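Local coordinates for protein serine-pyruvate aminotransferase (agxt) (Sulfolobus solfataricus, PDB 3ZRP) that probably moves an amino group between serine or alanine and pyruvate or glyoxylate, using pyridoxal 5'-phosphate as its cofactor, at residues G111-P116 against R143-D148; V83-F88 against L106-G111; T134-S139 against G169-K174; G117-E122 against N151-Y156. One frame throughout, in Å; residues are numbered along the deposited sequence. Where two conformers were deposited one is given.

How the contacts relate
Contact 3 is the most central of the four, a buried junction beside the cofactor, and contact 4, between two helices, is the outermost. Contacts 1 and 2 lie between them in depth, about 10 Å apart between centres, and run into one another through Gly111. Contacts 1 and 4 both use helix 146-153, one at its start and one farther along. Contacts 2 and 3 both reach pyridoxal phosphate. The chemistry follows the place in the fold: strand pairing and ring cover in contact 2, a ring edge and a water in contact 3, prolines and a carboxylate in contact 1, and aliphatic packing with water-linked charges in contact 4.

Contact 1 of 4, residues G111-P116 against R143-D148; sequences GDYVKP and REPVKD
The loop that leads into helix 116-125 meets the turn that starts helix 146-153 where Tyr113 rests against Pro145 and Glu144. The phenol ring approaches the proline at a slant, with CD2 3.5 Å from Pro145 CD and CE2 3.6 Å from Pro145 CG. Glu144 OE1 lies at the edge of the ring, near its plane, and is 3.6 Å from Tyr113 CB; the carboxylate is turned 75° from the ring. The tyrosine OH reaches past both segments to a hydrogen bond with Glu295. The glutamate chain folds over at its second torsion (chi2 71°), which brings the carboxylate round to the backbone of the loop. There Glu144 OE2 comes within 2.6 Å of Val114 O, a spacing between two oxygens that suggests the acid may carry a proton. Its other oxygen, OE1, accepts from Asn85 ND2, while Asn85 OD1 takes the N-H of Val114, so a single amide ties the glutamate to the loop. Pro145 is the centre of an inverse gamma turn, closed by a weak bond from Val146 N to Glu144 O, and is also the N-cap residue of helix 146-153. Pro116, in the first turn of the other helix, crosses Pro145 at about a right angle, their CG atoms 4.1 Å apart. It lies alongside Asp148, with Pro116 CG 3.7 Å from Asp148 CB. Asp148 is a calcium ligand in a crystal structure of this protein, although no calcium is bound to this chain.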
# COMPACT_ATOMS: atom_id res chain seq x y z
N GLY A 111 -3.66 18.38 -25.05
CA GLY A 111 -4.88 17.62 -25.32
C GLY A 111 -4.81 16.74 -26.53
O GLY A 111 -5.79 16.08 -26.88
N ASP A 112 -3.66 16.77 -27.21
CA ASP A 112 -3.40 15.92 -28.37
C ASP A 112 -2.61 14.69 -27.91
O ASP A 112 -2.50 14.43 -26.71
CB ASP A 112 -2.58 16.71 -29.41
CG ASP A 112 -2.86 16.28 -30.85
OD1 ASP A 112 -2.78 15.07 -31.20
OD2 ASP A 112 -3.19 17.16 -31.65
N TYR A 113 -2.08 13.93 -28.86
CA TYR A 113 -1.33 12.72 -28.56
C TYR A 113 -0.15 12.55 -29.52
O TYR A 113 -0.19 13.04 -30.64
CB TYR A 113 -2.22 11.48 -28.58
CG TYR A 113 -2.73 11.04 -29.95
CD1 TYR A 113 -3.88 11.62 -30.53
CD2 TYR A 113 -2.08 10.04 -30.65
CE1 TYR A 113 -4.33 11.22 -31.79
CE2 TYR A 113 -2.54 9.61 -31.90
CZ TYR A 113 -3.66 10.20 -32.47
OH TYR A 113 -4.08 9.76 -33.70
N VAL A 114 0.91 11.88 -29.05
CA VAL A 114 2.12 11.67 -29.85
C VAL A 114 1.85 10.56 -30.85
O VAL A 114 1.50 9.46 -30.48
CB VAL A 114 3.33 11.28 -28.95
CG1 VAL A 114 4.59 11.13 -29.81
CG2 VAL A 114 3.53 12.35 -27.89
N LYS A 115 2.04 10.87 -32.14
CA LYS A 115 1.72 9.92 -33.21
C LYS A 115 2.72 8.78 -33.26
O LYS A 115 3.88 8.97 -32.92
CB LYS A 115 1.68 10.66 -34.56
CG LYS A 115 0.77 11.88 -34.56
CD LYS A 115 -0.70 11.46 -34.28
CE LYS A 115 -1.64 12.67 -34.22
NZ LYS A 115 -1.21 13.71 -33.23
N PRO A 116 2.28 7.57 -33.68
CA PRO A 116 3.20 6.45 -33.79
C PRO A 116 4.45 6.79 -34.62
O PRO A 116 5.55 6.37 -34.25
CB PRO A 116 2.36 5.38 -34.49
CG PRO A 116 0.96 5.66 -34.04
CD PRO A 116 0.88 7.14 -33.95
N ARG A 143 -6.60 8.79 -25.33
CA ARG A 143 -6.10 7.42 -25.44
C ARG A 143 -5.03 7.37 -26.54
O ARG A 143 -5.27 7.78 -27.69
CB ARG A 143 -7.21 6.45 -25.81
CG ARG A 143 -6.79 4.97 -25.95
CD ARG A 143 -7.96 4.06 -26.41
NE ARG A 143 -8.56 4.65 -27.60
CZ ARG A 143 -9.82 5.05 -27.72
NH1 ARG A 143 -10.70 4.88 -26.74
NH2 ARG A 143 -10.19 5.64 -28.85
N GLU A 144 -3.85 6.87 -26.18
CA GLU A 144 -2.74 6.72 -27.11
C GLU A 144 -3.00 5.42 -27.88
O GLU A 144 -3.42 4.44 -27.27
CB GLU A 144 -1.43 6.59 -26.31
CG GLU A 144 -0.14 6.42 -27.16
CD GLU A 144 0.30 7.65 -27.93
OE1 GLU A 144 -0.10 8.78 -27.65
OE2 GLU A 144 1.08 7.50 -28.88
N PRO A 145 -2.75 5.42 -29.22
CA PRO A 145 -2.87 4.18 -30.01
C PRO A 145 -1.66 3.27 -29.82
O PRO A 145 -0.76 3.17 -30.67
CB PRO A 145 -2.94 4.68 -31.47
CG PRO A 145 -2.27 6.00 -31.46
CD PRO A 145 -2.49 6.60 -30.06
N VAL A 146 -1.70 2.54 -28.72
CA VAL A 146 -0.57 1.75 -28.26
C VAL A 146 -0.18 0.65 -29.22
O VAL A 146 1.01 0.50 -29.50
CB VAL A 146 -0.74 1.27 -26.78
CG1 VAL A 146 -0.69 2.48 -25.83
CG2 VAL A 146 -2.02 0.50 -26.58
N LYS A 147 -1.16 -0.09 -29.76
CA LYS A 147 -0.87 -1.13 -30.75
C LYS A 147 -0.08 -0.53 -31.91
O LYS A 147 0.99 -1.04 -32.25
CB LYS A 147 -2.14 -1.81 -31.23
CG LYS A 147 -1.92 -2.88 -32.30
CD LYS A 147 -3.23 -3.44 -32.84
CE LYS A 147 -4.20 -2.35 -33.34
NZ LYS A 147 -3.76 -1.69 -34.60
N ASP A 148 -0.59 0.56 -32.49
CA ASP A 148 0.09 1.24 -33.61
C ASP A 148 1.49 1.75 -33.28
O ASP A 148 2.42 1.61 -34.09
CB ASP A 148 -0.77 2.39 -34.13
CG ASP A 148 -2.06 1.92 -34.78
OD1 ASP A 148 -2.25 0.70 -35.03
OD2 ASP A 148 -2.91 2.79 -35.04

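Contact 2 of 4, residues V83-F88 against L106-G111; sequences VSNGVF and LRPSPG. With PLP (pyridoxal-5'-phosphate), chain C.
Ser84 and Leu106 join the ends of two parallel strands: Ser84 N donates to Leu106 O over 3.0 Å; the donor sits almost in line with the carbonyl (C=O...N 174°), the N-H somewhat bent (154°). Just beyond, the direct contacts are C-H...O and van der Waals approaches. Ser84 O faces Pro108 CD at 3.2 Å and also receives a CA-H...O contact from Arg107. The Asn85 side chain crosses the proline at about a right angle, OD1 3.5 Å from Pro108 CG, its amide being engaged with Glu144 and Val114. A water adds a polar link, joining Asn85 O to Gly111 N. Segment 83-88 then enters helix 87-96, where Phe88 meets the cofactor. Its CB is 3.6 Å from PLP N1, and CG lies 3.5 Å from PLP C2. Farther out CD1 comes to 3.5 Å from PLP C5, CE1 reaches PLP C4, and at the tip CZ is 3.9 Å from PLP C4A. The pyridine covers one face of the phenyl ring, Val87 CG1 the centre of the opposite face. A serine in place of Phe88 would remove the ring, and the pyridine would probably lose its cover on this side. Tyr240 of the second subunit also packs on Phe88. A strand, turn and helix delivering an aromatic ring to the pyridoxal ring is typical of fold-type I aminotransferases, which include the class-V family.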
# COMPACT_ATOMS: atom_id res chain seq x y z
N VAL A 83 6.85 8.77 -23.62
CA VAL A 83 5.86 9.37 -24.53
C VAL A 83 4.71 9.90 -23.68
O VAL A 83 3.84 9.13 -23.29
CB VAL A 83 5.37 8.31 -25.53
CG1 VAL A 83 4.37 8.94 -26.50
CG2 VAL A 83 6.59 7.70 -26.35
N SER A 84 4.75 11.19 -23.36
CA SER A 84 3.83 11.82 -22.42
C SER A 84 2.79 12.76 -23.05
O SER A 84 3.12 13.81 -23.61
CB SER A 84 4.61 12.63 -21.40
OG SER A 84 3.71 13.36 -20.59
N ASN A 85 1.53 12.36 -22.89
CA ASN A 85 0.39 13.17 -23.32
C ASN A 85 -0.19 14.08 -22.24
O ASN A 85 -1.17 14.76 -22.49
CB ASN A 85 -0.71 12.28 -23.88
CG ASN A 85 -0.24 11.46 -25.02
OD1 ASN A 85 0.56 11.95 -25.84
ND2 ASN A 85 -0.69 10.22 -25.10
N GLY A 86 0.42 14.10 -21.06
CA GLY A 86 -0.12 14.93 -19.96
C GLY A 86 0.45 14.54 -18.62
O GLY A 86 1.52 13.95 -18.56
N VAL A 87 -0.25 14.92 -17.55
CA VAL A 87 0.17 14.70 -16.14
C VAL A 87 0.77 13.35 -15.81
O VAL A 87 1.81 13.26 -15.15
CB VAL A 87 -1.07 14.94 -15.18
CG1 VAL A 87 -0.72 14.62 -13.72
CG2 VAL A 87 -1.56 16.35 -15.31
N PHE A 88 0.10 12.27 -16.20
CA PHE A 88 0.56 10.95 -15.79
C PHE A 88 1.66 10.37 -16.70
O PHE A 88 2.49 9.58 -16.25
CB PHE A 88 -0.62 10.00 -15.55
CG PHE A 88 -1.49 10.43 -14.40
CD1 PHE A 88 -1.10 10.18 -13.09
CD2 PHE A 88 -2.65 11.18 -14.62
CE1 PHE A 88 -1.89 10.61 -12.00
CE2 PHE A 88 -3.43 11.63 -13.55
CZ PHE A 88 -3.05 11.33 -12.23
N LEU A 106 8.95 12.88 -25.16
CA LEU A 106 8.19 13.45 -26.29
C LEU A 106 6.81 13.91 -25.79
O LEU A 106 6.12 13.15 -25.10
CB LEU A 106 7.99 12.40 -27.39
CG LEU A 106 9.23 11.82 -28.08
CD1 LEU A 106 8.83 10.70 -29.05
CD2 LEU A 106 10.00 12.94 -28.80
N ARG A 107 6.42 15.14 -26.12
CA ARG A 107 5.08 15.63 -25.79
C ARG A 107 4.37 16.20 -27.02
O ARG A 107 5.06 16.72 -27.94
CB ARG A 107 5.20 16.75 -24.73
CG ARG A 107 5.72 16.27 -23.39
CD ARG A 107 5.76 17.40 -22.38
NE ARG A 107 6.15 16.88 -21.07
CZ ARG A 107 7.40 16.77 -20.63
NH1 ARG A 107 8.44 17.14 -21.40
NH2 ARG A 107 7.63 16.29 -19.41
N PRO A 108 3.01 16.16 -27.05
CA PRO A 108 2.23 16.81 -28.14
C PRO A 108 1.69 18.17 -27.71
O PRO A 108 1.99 18.61 -26.60
CB PRO A 108 1.08 15.83 -28.35
CG PRO A 108 0.79 15.30 -26.91
CD PRO A 108 2.12 15.40 -26.14
N SER A 109 0.91 18.84 -28.59
CA SER A 109 0.19 20.06 -28.21
C SER A 109 -0.84 19.71 -27.14
O SER A 109 -1.25 18.56 -27.07
CB SER A 109 -0.50 20.69 -29.43
OG SER A 109 0.37 20.69 -30.54
N PRO A 110 -1.25 20.70 -26.30
CA PRO A 110 -2.17 20.31 -25.23
C PRO A 110 -3.39 19.51 -25.71
O PRO A 110 -4.05 19.91 -26.67
CB PRO A 110 -2.60 21.64 -24.63
CG PRO A 110 -1.37 22.51 -24.81
CD PRO A 110 -0.79 22.10 -26.13
N GLY A 111 -3.66 18.38 -25.05
CA GLY A 111 -4.88 17.62 -25.32
C GLY A 111 -4.81 16.74 -26.53
O GLY A 111 -5.79 16.08 -26.88
N1 PLP C . -1.49 6.74 -14.21
C2 PLP C . -2.75 7.14 -14.58
C2A PLP C . -3.10 7.18 -16.04
C3 PLP C . -3.71 7.50 -13.60
O3 PLP C . -4.84 7.82 -13.95
C4 PLP C . -3.38 7.44 -12.24
C4A PLP C . -4.46 7.80 -11.21
C5 PLP C . -2.07 7.05 -11.91
C6 PLP C . -1.13 6.67 -12.89
C5A PLP C . -1.59 6.96 -10.49
O4P PLP C . -2.21 5.92 -9.73
P PLP C . -2.25 5.92 -8.14
O1P PLP C . -3.00 4.65 -7.86
O2P PLP C . -3.02 7.16 -7.83
O3P PLP C . -0.82 5.94 -7.75
O HOH W 1 -1.51 17.59 -23.15

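Contact 3 of 4, residues T134-S139 against G169-K174; sequences THVETS and GAEEVK. With PLP (pyridoxal-5'-phosphate), chain C.
His135 points the edge of its imidazole at Glu172 O, which lies 3.3 Å from His135 CE1 and close to the ring plane. In the same plane Val173 CG2 lies 3.9 Å from His135 CE1, and Glu171 CB approaches that carbon obliquely. With CG swung away from the backbone N (chi1 -162°), the ring extends across to the other segment. A water completes this edge: it sits 3.2 Å from His135 NE2 and donates to Glu172 O at 2.7 Å. A leucine in place of His135 would lack the ring nitrogen, and the water would probably lose a partner while Glu172 O lost the ring edge it faces. Beside the histidine, Val136 crosses Glu171 at about a right angle, its CG2 3.7 Å from Glu171 OE2. The bend in the glutamate at chi2 (-86°) turns its carboxylate back toward the valine; OE1 is in a salt bridge with Arg143 and OE2 accepts a hydrogen bond from the backbone N of Asn299. The far end of segment 134-139 belongs to the cofactor site. Thr138 OG1 is hydrogen-bonded to PLP O3, either atom possibly donating, at 2.4 Å, short enough for the exact distance to be doubtful, and it also bonds Ser166. Glu137 OE2 accepts from Ser139 N and OG, from opposite faces of the carboxylate. The contact joins the link from strand 128-134 to the hairpin of strands 136-137 and 142-143 with the loop between strands 157-163 and 182-186; His135 packs on Val162 of strand 157-163 and Thr138 on Phe88 of helix 87-96.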
# COMPACT_ATOMS: atom_id res chain seq x y z
N THR A 134 1.56 5.86 -22.05
CA THR A 134 0.33 5.92 -21.24
C THR A 134 -0.84 5.53 -22.11
O THR A 134 -1.13 6.23 -23.11
CB THR A 134 0.08 7.36 -20.74
OG1 THR A 134 1.29 7.88 -20.18
CG2 THR A 134 -1.05 7.40 -19.67
N HIS A 135 -1.56 4.46 -21.72
CA HIS A 135 -2.70 4.02 -22.55
C HIS A 135 -3.82 5.07 -22.58
O HIS A 135 -4.24 5.54 -23.65
CB HIS A 135 -3.20 2.65 -22.14
CG HIS A 135 -4.05 1.98 -23.18
ND1 HIS A 135 -4.47 0.68 -23.06
CD2 HIS A 135 -4.48 2.41 -24.40
CE1 HIS A 135 -5.16 0.34 -24.14
NE2 HIS A 135 -5.18 1.38 -24.96
N VAL A 136 -4.28 5.49 -21.40
CA VAL A 136 -5.22 6.60 -21.32
C VAL A 136 -4.65 7.63 -20.36
O VAL A 136 -4.38 7.30 -19.22
CB VAL A 136 -6.61 6.12 -20.82
CG1 VAL A 136 -7.51 7.31 -20.45
CG2 VAL A 136 -7.27 5.20 -21.86
N GLU A 137 -4.42 8.84 -20.86
CA GLU A 137 -4.00 9.98 -20.06
C GLU A 137 -5.20 10.61 -19.36
O GLU A 137 -5.99 11.36 -19.95
CB GLU A 137 -3.26 11.01 -20.94
CG GLU A 137 -2.87 12.29 -20.25
CD GLU A 137 -2.07 12.06 -18.97
OE1 GLU A 137 -0.98 11.43 -19.04
OE2 GLU A 137 -2.54 12.52 -17.90
N THR A 138 -5.31 10.32 -18.07
CA THR A 138 -6.46 10.68 -17.25
C THR A 138 -6.67 12.18 -17.17
O THR A 138 -7.81 12.62 -17.04
CB THR A 138 -6.25 10.11 -15.82
OG1 THR A 138 -5.91 8.74 -15.93
CG2 THR A 138 -7.53 10.26 -14.94
N SER A 139 -5.61 12.97 -17.30
CA SER A 139 -5.77 14.43 -17.21
C SER A 139 -6.58 15.02 -18.39
O SER A 139 -7.25 16.04 -18.23
CB SER A 139 -4.44 15.16 -17.09
OG SER A 139 -3.66 14.90 -18.23
N GLY A 169 -9.39 -3.13 -18.08
CA GLY A 169 -10.74 -3.45 -17.64
C GLY A 169 -11.79 -2.64 -18.38
O GLY A 169 -12.98 -2.81 -18.12
N ALA A 170 -11.37 -1.77 -19.30
CA ALA A 170 -12.33 -0.92 -20.03
C ALA A 170 -12.02 -0.76 -21.52
O ALA A 170 -12.94 -0.70 -22.34
CB ALA A 170 -12.42 0.45 -19.36
N GLU A 171 -10.73 -0.62 -21.85
CA GLU A 171 -10.27 -0.49 -23.25
C GLU A 171 -9.70 -1.83 -23.64
O GLU A 171 -9.29 -2.61 -22.77
CB GLU A 171 -9.17 0.60 -23.40
CG GLU A 171 -9.47 1.98 -22.79
CD GLU A 171 -10.26 2.93 -23.71
OE1 GLU A 171 -10.61 2.55 -24.84
OE2 GLU A 171 -10.51 4.07 -23.30
N GLU A 172 -9.69 -2.13 -24.94
CA GLU A 172 -8.98 -3.33 -25.40
C GLU A 172 -7.51 -3.28 -24.96
O GLU A 172 -6.82 -2.27 -25.16
CB GLU A 172 -9.04 -3.48 -26.92
CG GLU A 172 -8.48 -4.82 -27.37
CD GLU A 172 -8.28 -4.95 -28.89
OE1 GLU A 172 -8.33 -3.94 -29.63
OE2 GLU A 172 -8.04 -6.10 -29.33
N VAL A 173 -7.06 -4.35 -24.32
CA VAL A 173 -5.65 -4.50 -23.95
C VAL A 173 -5.22 -5.90 -24.37
O VAL A 173 -5.87 -6.89 -23.99
CB VAL A 173 -5.41 -4.30 -22.42
CG1 VAL A 173 -3.97 -4.69 -22.04
CG2 VAL A 173 -5.76 -2.82 -22.01
N LYS A 174 -4.14 -5.98 -25.16
CA LYS A 174 -3.62 -7.25 -25.64
C LYS A 174 -2.13 -7.32 -25.38
O LYS A 174 -1.32 -7.17 -26.30
CB LYS A 174 -3.89 -7.39 -27.16
CG LYS A 174 -5.36 -7.50 -27.56
CD LYS A 174 -5.83 -8.96 -27.48
CE LYS A 174 -7.26 -9.05 -26.94
NZ LYS A 174 -8.27 -8.57 -27.93
N1 PLP C . -1.49 6.74 -14.21
C2 PLP C . -2.75 7.14 -14.58
C2A PLP C . -3.10 7.18 -16.04
C3 PLP C . -3.71 7.50 -13.60
O3 PLP C . -4.84 7.82 -13.95
C4 PLP C . -3.38 7.44 -12.24
C4A PLP C . -4.46 7.80 -11.21
C5 PLP C . -2.07 7.05 -11.91
C6 PLP C . -1.13 6.67 -12.89
C5A PLP C . -1.59 6.96 -10.49
O4P PLP C . -2.21 5.92 -9.73
P PLP C . -2.25 5.92 -8.14
O1P PLP C . -3.00 4.65 -7.86
O2P PLP C . -3.02 7.16 -7.83
O3P PLP C . -0.82 5.94 -7.75
O HOH W 2 -7.30 -0.11 -26.78

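Contact 4 of 4, residues G117-E122 against N151-Y156; sequences GEVEEE and NKIRKY
Val119 and Ile153 form the apolar side of the seam between helices 116-125 and 146-153, the connecting helices of two beta-alpha-beta crossovers in the large sheet. The closest approach of the two side chains is 3.8 Å, from Val119 CG1 to Ile153 CG2. With Ile153 CG1 lodged between its backbone N and carbonyl carbon (chi1 73°), the CG2 methyl is left facing the other helix, where it also lies 3.9 Å from Glu120 N. Both residues reach down to the sheet, Val119 onto Leu81 and Val83 and Ile153 onto Ile160.

The methylenes of Lys152 make a second layer, meeting Glu120 CB, its carboxylate oxygen and the backbone N of Gly117. Lys152 crosses Glu120 at about a right angle, its CB 4.0 Å from Glu120 CB and its CD 3.6 Å from Glu120 OE1. The same CD passes 3.8 Å from Gly117 N.

The charges themselves stay apart: Glu120 OE1 and Lys152 NZ are 4.1 Å from each other, too far for a salt bridge but near enough that each probably stabilises the other. Glu120 OE2 has a closer partner in Arg124, one turn along its own helix.

Water supplies the polar links. One molecule donates to Lys152 O and, at a doubtfully short distance, to Glu120 OE2. The other spans the charges, donating to Glu120 OE1 at 2.8 Å and accepting from Lys152 NZ at 2.8 Å.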
# COMPACT_ATOMS: atom_id res chain seq x y z
N GLY A 117 4.28 7.56 -35.69
CA GLY A 117 5.41 7.97 -36.55
C GLY A 117 6.44 8.83 -35.85
O GLY A 117 7.64 8.74 -36.15
N GLU A 118 5.98 9.67 -34.93
CA GLU A 118 6.87 10.55 -34.18
C GLU A 118 7.71 9.75 -33.15
O GLU A 118 8.88 10.09 -32.91
CB GLU A 118 6.08 11.68 -33.52
CG GLU A 118 5.23 12.46 -34.53
CD GLU A 118 4.19 13.38 -33.91
OE1 GLU A 118 3.72 13.13 -32.78
OE2 GLU A 118 3.84 14.37 -34.58
N VAL A 119 7.11 8.70 -32.57
CA VAL A 119 7.86 7.80 -31.67
C VAL A 119 8.86 6.97 -32.48
O VAL A 119 10.02 6.78 -32.06
CB VAL A 119 6.96 6.86 -30.80
CG1 VAL A 119 7.82 6.13 -29.73
CG2 VAL A 119 5.80 7.63 -30.12
N GLU A 120 8.39 6.46 -33.63
CA GLU A 120 9.25 5.69 -34.54
C GLU A 120 10.51 6.46 -34.94
O GLU A 120 11.60 5.91 -34.89
CB GLU A 120 8.46 5.30 -35.80
CG GLU A 120 9.25 4.43 -36.77
CD GLU A 120 8.52 4.23 -38.09
OE1 GLU A 120 7.75 5.12 -38.50
OE2 GLU A 120 8.75 3.19 -38.74
N GLU A 121 10.34 7.73 -35.32
CA GLU A 121 11.44 8.60 -35.73
C GLU A 121 12.50 8.70 -34.62
O GLU A 121 13.72 8.65 -34.89
CB GLU A 121 10.90 9.99 -36.07
CG GLU A 121 11.94 10.95 -36.63
CD GLU A 121 11.46 12.40 -36.71
OE1 GLU A 121 10.27 12.68 -36.41
OE2 GLU A 121 12.28 13.27 -37.06
N GLU A 122 12.04 8.85 -33.39
CA GLU A 122 12.93 9.02 -32.25
C GLU A 122 13.70 7.74 -31.95
O GLU A 122 14.94 7.78 -31.77
CB GLU A 122 12.17 9.53 -31.02
CG GLU A 122 13.06 9.80 -29.80
CD GLU A 122 14.16 10.83 -30.07
OE1 GLU A 122 13.94 11.77 -30.87
OE2 GLU A 122 15.24 10.72 -29.48
N ASN A 151 3.76 -1.46 -32.86
CA ASN A 151 4.01 -2.04 -34.18
C ASN A 151 5.21 -1.38 -34.85
O ASN A 151 6.04 -2.06 -35.45
CB ASN A 151 2.76 -1.95 -35.08
CG ASN A 151 3.00 -2.49 -36.50
OD1 ASN A 151 2.91 -3.69 -36.75
ND2 ASN A 151 3.27 -1.58 -37.43
N LYS A 152 5.30 -0.06 -34.72
CA LYS A 152 6.39 0.69 -35.32
C LYS A 152 7.71 0.54 -34.56
O LYS A 152 8.76 0.42 -35.19
CB LYS A 152 6.03 2.17 -35.46
CG LYS A 152 4.93 2.44 -36.51
CD LYS A 152 4.83 3.93 -36.81
CE LYS A 152 3.71 4.23 -37.80
NZ LYS A 152 3.96 3.56 -39.11
N ILE A 153 7.65 0.54 -33.23
CA ILE A 153 8.89 0.64 -32.44
C ILE A 153 9.46 -0.64 -31.89
O ILE A 153 10.63 -0.65 -31.48
CB ILE A 153 8.77 1.68 -31.28
CG1 ILE A 153 7.88 1.14 -30.15
CG2 ILE A 153 8.28 3.02 -31.84
CD1 ILE A 153 7.79 2.09 -28.93
N ARG A 154 8.68 -1.73 -31.90
CA ARG A 154 9.07 -2.96 -31.21
C ARG A 154 10.51 -3.40 -31.54
O ARG A 154 11.27 -3.80 -30.65
CB ARG A 154 8.09 -4.09 -31.51
CG ARG A 154 8.37 -5.44 -30.83
CD ARG A 154 8.25 -5.38 -29.30
NE ARG A 154 9.46 -4.91 -28.64
CZ ARG A 154 9.65 -4.90 -27.32
NH1 ARG A 154 8.70 -5.34 -26.51
NH2 ARG A 154 10.78 -4.47 -26.79
N LYS A 155 10.88 -3.31 -32.82
CA LYS A 155 12.18 -3.85 -33.25
C LYS A 155 13.36 -2.94 -32.90
O LYS A 155 14.51 -3.34 -33.01
CB LYS A 155 12.14 -4.21 -34.76
CG LYS A 155 12.56 -3.11 -35.71
CD LYS A 155 12.24 -3.47 -37.17
CE LYS A 155 10.88 -2.90 -37.57
NZ LYS A 155 9.93 -3.94 -38.05
N TYR A 156 13.08 -1.71 -32.45
CA TYR A 156 14.14 -0.74 -32.15
C TYR A 156 14.53 -0.58 -30.69
O TYR A 156 15.52 0.10 -30.38
CB TYR A 156 13.78 0.63 -32.75
CG TYR A 156 13.60 0.55 -34.25
CD1 TYR A 156 14.70 0.36 -35.10
CD2 TYR A 156 12.33 0.60 -34.81
CE1 TYR A 156 14.53 0.24 -36.48
CE2 TYR A 156 12.14 0.48 -36.19
CZ TYR A 156 13.25 0.29 -37.02
OH TYR A 156 13.06 0.20 -38.38
O HOH W 3 8.94 0.93 -37.85
O HOH W 4 5.43 5.78 -39.87